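Local coordinates for protein mannose-6-phosphate isomerase (Helicobacter pylori, PDB 2QH5) that probably makes GDP-mannose from mannose 1-phosphate and GTP through the nucleotidyltransferase domain present here, the N-terminal part of a longer two-activity enzyme, at residues A[98-103]-A[215-220]; A[92-97]-A[196-201]. All coordinates share one frame; numbering follows the deposited sequence.

Contact 1. Residues A[98-103]-A[215-220]; sequences ALMSDK and RAFESL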
loop_
_atom_site.group_PDB
_atom_site.type_symbol
_atom_site.label_atom_id
_atom_site.label_comp_id
_atom_site.label_asym_id
_atom_site.label_seq_id
_atom_site.Cartn_x
_atom_site.Cartn_y
_atom_site.Cartn_z
ATOM N N ALA A 98 2.615 -5.211 -8.662
ATOM C CA ALA A 98 3.513 -6.354 -8.559
ATOM C C ALA A 98 3.776 -6.987 -9.929
ATOM O O ALA A 98 4.894 -7.410 -10.212
ATOM C CB ALA A 98 2.942 -7.380 -7.599
ATOM N N LEU A 99 2.752 -7.035 -10.781
ATOM C CA LEU A 99 2.900 -7.551 -12.141
ATOM C C LEU A 99 3.729 -6.607 -13.020
ATOM O O LEU A 99 4.347 -7.045 -13.983
ATOM C CB LEU A 99 1.539 -7.831 -12.795
ATOM C CG LEU A 99 0.609 -8.922 -12.225
ATOM C CD1 LEU A 99 -0.753 -8.791 -12.849
ATOM C CD2 LEU A 99 1.123 -10.365 -12.379
ATOM N N MET A 100 3.745 -5.319 -12.672
ATOM C CA MET A 100 4.615 -4.339 -13.331
ATOM C C MET A 100 6.032 -4.360 -12.756
ATOM O O MET A 100 6.835 -3.476 -13.054
ATOM C CB MET A 100 4.047 -2.920 -13.192
ATOM C CG MET A 100 2.864 -2.609 -14.083
ATOM S SD MET A 100 1.994 -1.079 -13.645
ATOM C CE MET A 100 0.390 -1.812 -13.385
ATOM N N SER A 101 6.338 -5.357 -11.928
ATOM C CA SER A 101 7.638 -5.427 -11.259
ATOM C C SER A 101 8.402 -6.713 -11.559
ATOM O O SER A 101 7.839 -7.679 -12.079
ATOM C CB SER A 101 7.454 -5.278 -9.749
ATOM O OG SER A 101 6.969 -3.991 -9.434
ATOM N N ASP A 102 9.694 -6.714 -11.242
ATOM C CA ASP A 102 10.476 -7.947 -11.251
ATOM C C ASP A 102 10.063 -8.747 -10.033
ATOM O O ASP A 102 9.970 -8.196 -8.933
ATOM C CB ASP A 102 11.979 -7.653 -11.180
ATOM C CG ASP A 102 12.574 -7.269 -12.526
ATOM O OD1 ASP A 102 11.977 -7.604 -13.576
ATOM O OD2 ASP A 102 13.657 -6.638 -12.531
ATOM N N LYS A 103 9.801 -10.038 -10.230
ATOM C CA LYS A 103 9.471 -10.948 -9.131
ATOM C C LYS A 103 10.379 -10.757 -7.921
ATOM O O LYS A 103 9.911 -10.726 -6.792
ATOM C CB LYS A 103 9.547 -12.407 -9.598
ATOM C CG LYS A 103 8.201 -13.098 -9.836
ATOM C CD LYS A 103 7.546 -12.701 -11.147
ATOM C CE LYS A 103 6.853 -13.900 -11.801
ATOM N NZ LYS A 103 5.844 -14.576 -10.926
ATOM N N ARG A 215 -5.134 -10.844 -16.787
ATOM C CA ARG A 215 -5.719 -10.516 -18.089
ATOM C C ARG A 215 -5.925 -9.013 -18.279
ATOM O O ARG A 215 -5.882 -8.525 -19.402
ATOM C CB ARG A 215 -7.030 -11.277 -18.338
ATOM C CG ARG A 215 -8.049 -11.181 -17.211
ATOM C CD ARG A 215 -9.457 -11.543 -17.676
ATOM N NE ARG A 215 -10.144 -10.382 -18.240
ATOM C CZ ARG A 215 -10.316 -10.161 -19.544
ATOM N NH1 ARG A 215 -9.859 -11.030 -20.440
ATOM N NH2 ARG A 215 -10.952 -9.067 -19.949
ATOM N N ALA A 216 -6.160 -8.288 -17.189
ATOM C CA ALA A 216 -6.286 -6.835 -17.256
ATOM C C ALA A 216 -4.939 -6.233 -17.648
ATOM O O ALA A 216 -4.864 -5.371 -18.518
ATOM C CB ALA A 216 -6.764 -6.273 -15.933
ATOM N N PHE A 217 -3.883 -6.725 -17.010
ATOM C CA PHE A 217 -2.504 -6.367 -17.330
ATOM C C PHE A 217 -2.162 -6.575 -18.820
ATOM O O PHE A 217 -1.263 -5.920 -19.351
ATOM C CB PHE A 217 -1.547 -7.174 -16.427
ATOM C CG PHE A 217 -0.097 -6.826 -16.600
ATOM C CD1 PHE A 217 0.721 -7.576 -17.444
ATOM C CD2 PHE A 217 0.456 -5.744 -15.922
ATOM C CE1 PHE A 217 2.062 -7.246 -17.620
ATOM C CE2 PHE A 217 1.799 -5.414 -16.089
ATOM C CZ PHE A 217 2.601 -6.166 -16.938
ATOM N N GLU A 218 -2.885 -7.470 -19.490
ATOM C CA GLU A 218 -2.598 -7.812 -20.893
ATOM C C GLU A 218 -2.899 -6.673 -21.860
ATOM O O GLU A 218 -2.249 -6.532 -22.909
ATOM C CB GLU A 218 -3.358 -9.078 -21.318
ATOM C CG GLU A 218 -2.700 -10.383 -20.875
ATOM C CD GLU A 218 -1.289 -10.545 -21.433
ATOM O OE1 GLU A 218 -0.318 -10.336 -20.669
ATOM O OE2 GLU A 218 -1.152 -10.863 -22.638
ATOM N N SER A 219 -3.874 -5.855 -21.479
ATOM C CA SER A 219 -4.361 -4.766 -22.305
ATOM C C SER A 219 -3.795 -3.420 -21.865
ATOM O O SER A 219 -4.371 -2.374 -22.171
ATOM C CB SER A 219 -5.861 -4.688 -22.144
ATOM O OG SER A 219 -6.130 -4.173 -20.850
ATOM N N LEU A 220 -2.697 -3.453 -21.117
ATOM C CA LEU A 220 -2.052 -2.252 -20.594
ATOM C C LEU A 220 -1.349 -1.540 -21.733
ATOM O O LEU A 220 -0.844 -2.186 -22.649
ATOM C CB LEU A 220 -1.054 -2.658 -19.502
ATOM C CG LEU A 220 -0.264 -1.662 -18.651
ATOM C CD1 LEU A 220 -0.161 -2.205 -17.245
ATOM C CD2 LEU A 220 1.131 -1.409 -19.224
#

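Contact 2. Residues A[92-97]-A[196-201]; sequences NAIALS and GVFLDE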
loop_
_atom_site.group_PDB
_atom_site.type_symbol
_atom_site.label_atom_id
_atom_site.label_comp_id
_atom_site.label_asym_id
_atom_site.label_seq_id
_atom_site.Cartn_x
_atom_site.Cartn_y
_atom_site.Cartn_z
ATOM N N ASN A 92 -6.388 -5.157 -6.134
ATOM C CA ASN A 92 -6.166 -5.038 -7.564
ATOM C C ASN A 92 -5.054 -4.049 -7.885
ATOM O O ASN A 92 -4.267 -4.290 -8.782
ATOM C CB ASN A 92 -7.471 -4.677 -8.287
ATOM C CG ASN A 92 -8.544 -5.768 -8.152
ATOM O OD1 ASN A 92 -8.367 -6.896 -8.618
ATOM N ND2 ASN A 92 -9.656 -5.429 -7.505
ATOM N N ALA A 93 -4.971 -2.953 -7.138
ATOM C CA ALA A 93 -3.933 -1.951 -7.384
ATOM C C ALA A 93 -2.563 -2.511 -7.035
ATOM O O ALA A 93 -1.588 -2.251 -7.743
ATOM C CB ALA A 93 -4.200 -0.698 -6.600
ATOM N N ILE A 94 -2.509 -3.300 -5.959
ATOM C CA ILE A 94 -1.269 -3.930 -5.519
ATOM C C ILE A 94 -0.842 -5.062 -6.452
ATOM O O ILE A 94 0.314 -5.093 -6.882
ATOM C CB ILE A 94 -1.331 -4.386 -4.044
ATOM C CG1 ILE A 94 -1.569 -3.174 -3.136
ATOM C CG2 ILE A 94 -0.031 -5.051 -3.629
ATOM C CD1 ILE A 94 -2.033 -3.525 -1.741
ATOM N N ALA A 95 -1.765 -5.962 -6.792
ATOM C CA ALA A 95 -1.459 -7.046 -7.735
ATOM C C ALA A 95 -0.970 -6.543 -9.086
ATOM O O ALA A 95 -0.048 -7.127 -9.665
ATOM C CB ALA A 95 -2.645 -7.953 -7.919
ATOM N N LEU A 96 -1.572 -5.459 -9.575
ATOM C CA LEU A 96 -1.159 -4.843 -10.839
ATOM C C LEU A 96 0.260 -4.296 -10.744
ATOM O O LEU A 96 1.096 -4.590 -11.604
ATOM C CB LEU A 96 -2.174 -3.780 -11.311
ATOM C CG LEU A 96 -3.541 -4.327 -11.805
ATOM C CD1 LEU A 96 -4.630 -3.258 -11.923
ATOM C CD2 LEU A 96 -3.436 -5.111 -13.116
ATOM N N SER A 97 0.532 -3.539 -9.683
ATOM C CA SER A 97 1.878 -3.010 -9.369
ATOM C C SER A 97 2.963 -4.077 -9.267
ATOM O O SER A 97 4.093 -3.869 -9.714
ATOM C CB SER A 97 1.846 -2.244 -8.050
ATOM O OG SER A 97 0.783 -1.310 -8.032
ATOM N N GLY A 196 7.226 -11.347 -6.096
ATOM C CA GLY A 196 7.011 -12.769 -6.357
ATOM C C GLY A 196 6.253 -13.531 -5.291
ATOM O O GLY A 196 5.313 -14.259 -5.612
ATOM N N VAL A 197 6.657 -13.377 -4.028
ATOM C CA VAL A 197 5.931 -14.000 -2.915
ATOM C C VAL A 197 4.528 -13.422 -2.742
ATOM O O VAL A 197 3.585 -14.170 -2.449
ATOM C CB VAL A 197 6.751 -14.022 -1.564
ATOM C CG1 VAL A 197 7.996 -13.191 -1.666
ATOM C CG2 VAL A 197 5.897 -13.615 -0.339
ATOM N N PHE A 198 4.380 -12.111 -2.944
ATOM C CA PHE A 198 3.043 -11.518 -2.963
ATOM C C PHE A 198 2.152 -12.186 -4.018
ATOM O O PHE A 198 1.014 -12.552 -3.726
ATOM C CB PHE A 198 3.061 -10.008 -3.199
ATOM C CG PHE A 198 1.691 -9.433 -3.410
ATOM C CD1 PHE A 198 1.180 -9.262 -4.688
ATOM C CD2 PHE A 198 0.884 -9.121 -2.324
ATOM C CE1 PHE A 198 -0.085 -8.767 -4.885
ATOM C CE2 PHE A 198 -0.391 -8.620 -2.512
ATOM C CZ PHE A 198 -0.882 -8.445 -3.795
ATOM N N LEU A 199 2.669 -12.336 -5.236
ATOM C CA LEU A 199 1.888 -12.939 -6.312
ATOM C C LEU A 199 1.644 -14.429 -6.097
ATOM O O LEU A 199 0.650 -14.972 -6.588
ATOM C CB LEU A 199 2.534 -12.673 -7.677
ATOM C CG LEU A 199 2.581 -11.193 -8.081
ATOM C CD1 LEU A 199 3.514 -10.965 -9.262
ATOM C CD2 LEU A 199 1.185 -10.637 -8.365
ATOM N N ASP A 200 2.543 -15.085 -5.364
ATOM C CA ASP A 200 2.383 -16.500 -5.029
ATOM C C ASP A 200 1.304 -16.677 -3.972
ATOM O O ASP A 200 0.477 -17.585 -4.064
ATOM C CB ASP A 200 3.699 -17.094 -4.535
ATOM C CG ASP A 200 4.687 -17.344 -5.659
ATOM O OD1 ASP A 200 5.851 -17.700 -5.362
ATOM O OD2 ASP A 200 4.305 -17.184 -6.838
ATOM N N GLU A 201 1.317 -15.799 -2.972
ATOM C CA GLU A 201 0.304 -15.813 -1.920
ATOM C C GLU A 201 -1.070 -15.483 -2.469
ATOM O O GLU A 201 -2.069 -16.057 -2.031
ATOM C CB GLU A 201 0.664 -14.834 -0.805
ATOM C CG GLU A 201 1.723 -15.356 0.162
ATOM C CD GLU A 201 1.245 -16.562 0.950
ATOM O OE1 GLU A 201 1.769 -17.668 0.686
ATOM O OE2 GLU A 201 0.339 -16.408 1.816
#

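Contact 1. Residues A[98-103]-A[215-220]
Phe217 lays its ring against Leu99 and Met100, and this aromatic group is the centre of a small apolar contact on the flank of the nucleotidyltransferase domain, a GT-A-type alpha/beta fold. The segments lie on the C-terminal end of helix 90-99 with the loop after it, and on the C-terminal part of helix 207-216 with the residues that lead on to strand 221-223. The ring is engaged from two directions. Over one face, displaced toward the rim, sits CB of Leu99, making a CH-pi contact 4.2 Å from the centroid and 22° off the normal. At the edge and in the ring plane lies Met100, whose CG comes to 3.6 Å from Phe217 CE2. The backbone joins in as well, with Leu99 O only 3.5 Å from Phe217 CZ, a van der Waals approach. Leu99 also reaches back along the aromatic side chain, its CD1 lying 4.0 Å from Phe217 CB.

What brings the ring here is its first torsion: with CG opposite the backbone N (chi1 -176°), Phe217 extends across to the other segment. Met100 is the first residue past helix 90-99 to abandon helical backbone angles, and its side chain, bent at chi3, carries the terminal methyl beyond the ring, where Met100 CE meets Leu220 CD1 at 3.9 Å.

Further out, Leu220 also packs on Ala231 and Ala216 on Leu233, both of strand 230-233, tying the second segment to the central sheet. On the other side of the contact, Ser101 OG is hydrogen-bonded to Ser97 O and Lys6 NZ, holding the turn that follows the helix, and Ser101 N bonds back to Ala98 O at 3.0 Å.

Contact 2. Residues A[92-97]-A[196-201]
Phe198 faces Ile94 and Ala95 from the first turn of segment 196-201, in a buried meeting of two helices. Before it comes Gly196, whose carbonyl accepts the backbone N-H of Asp200, an ordinary helical bond. Phe198 then points its side chain at helix 92-97, CG lying opposite the backbone N (chi1 172°). The methyl CG2 of Ile94 rests over one face of the ring, 3.9 Å from the centroid and 28° off its normal, a CH-pi contact in which the two side chains run nearly perpendicular. That methyl is placed off centre, coming within 3.5 Å of Phe198 CZ. The ring edge is turned to the backbone of the opposing helix: Ala95 CA lies near the ring plane, 3.6 Å from Phe198 CE1, and the small methyl of Ala95 allows the aromatic group in this close.

Here two helices of the alpha/beta nucleotidyltransferase fold pack together; the axes of segments 92-97 and 196-201 come to 10.3 Å at closest approach and are inclined at 129° between their N-to-C directions, closer to perpendicular than to antiparallel. Helix 90-99 also rests on the central sheet, Ala93 and Ser97 touching Val57 of strand 53-59. Ser97 OG donates to Ala93 O at 2.6 Å, on the face of that carbonyl opposite the one approached by Ser97 N; the serine hydroxyl is thus returned to its own helix.

Leu199 follows, its isobutyl end reaching over so that CD2 lies 3.9 Å from Ala95 O, and it packs also on Leu210 of helix 207-216. Past it, Glu201 is bound on both carboxylate oxygens, OE1 in a salt bridge with Lys204 NZ and OE2 in a hydrogen bond with Ser254 OG.

How the contacts relate
Helix 90-99 is common to both contacts, which illustrates how one helix can serve successive neighbours: its middle turns face helix 195-205 in contact 2, and its C-terminal end meets segment 215-220, which begins on helix 207-216, in contact 1. The centres lie about 9 Å apart, the first about 17 Å and the second about 11 Å from the centre of the chain, so packing runs from the buried interior toward the surface. Ala98 CB joins them, 3.8 Å from Leu199 CD2 and 3.9 Å from Phe198 CD1. Leu99 CD2 adds a further touch at 4.0 Å from Leu199 CD1. A probable hydrogen bond links Lys103 O and Gly196 N at 2.8 Å.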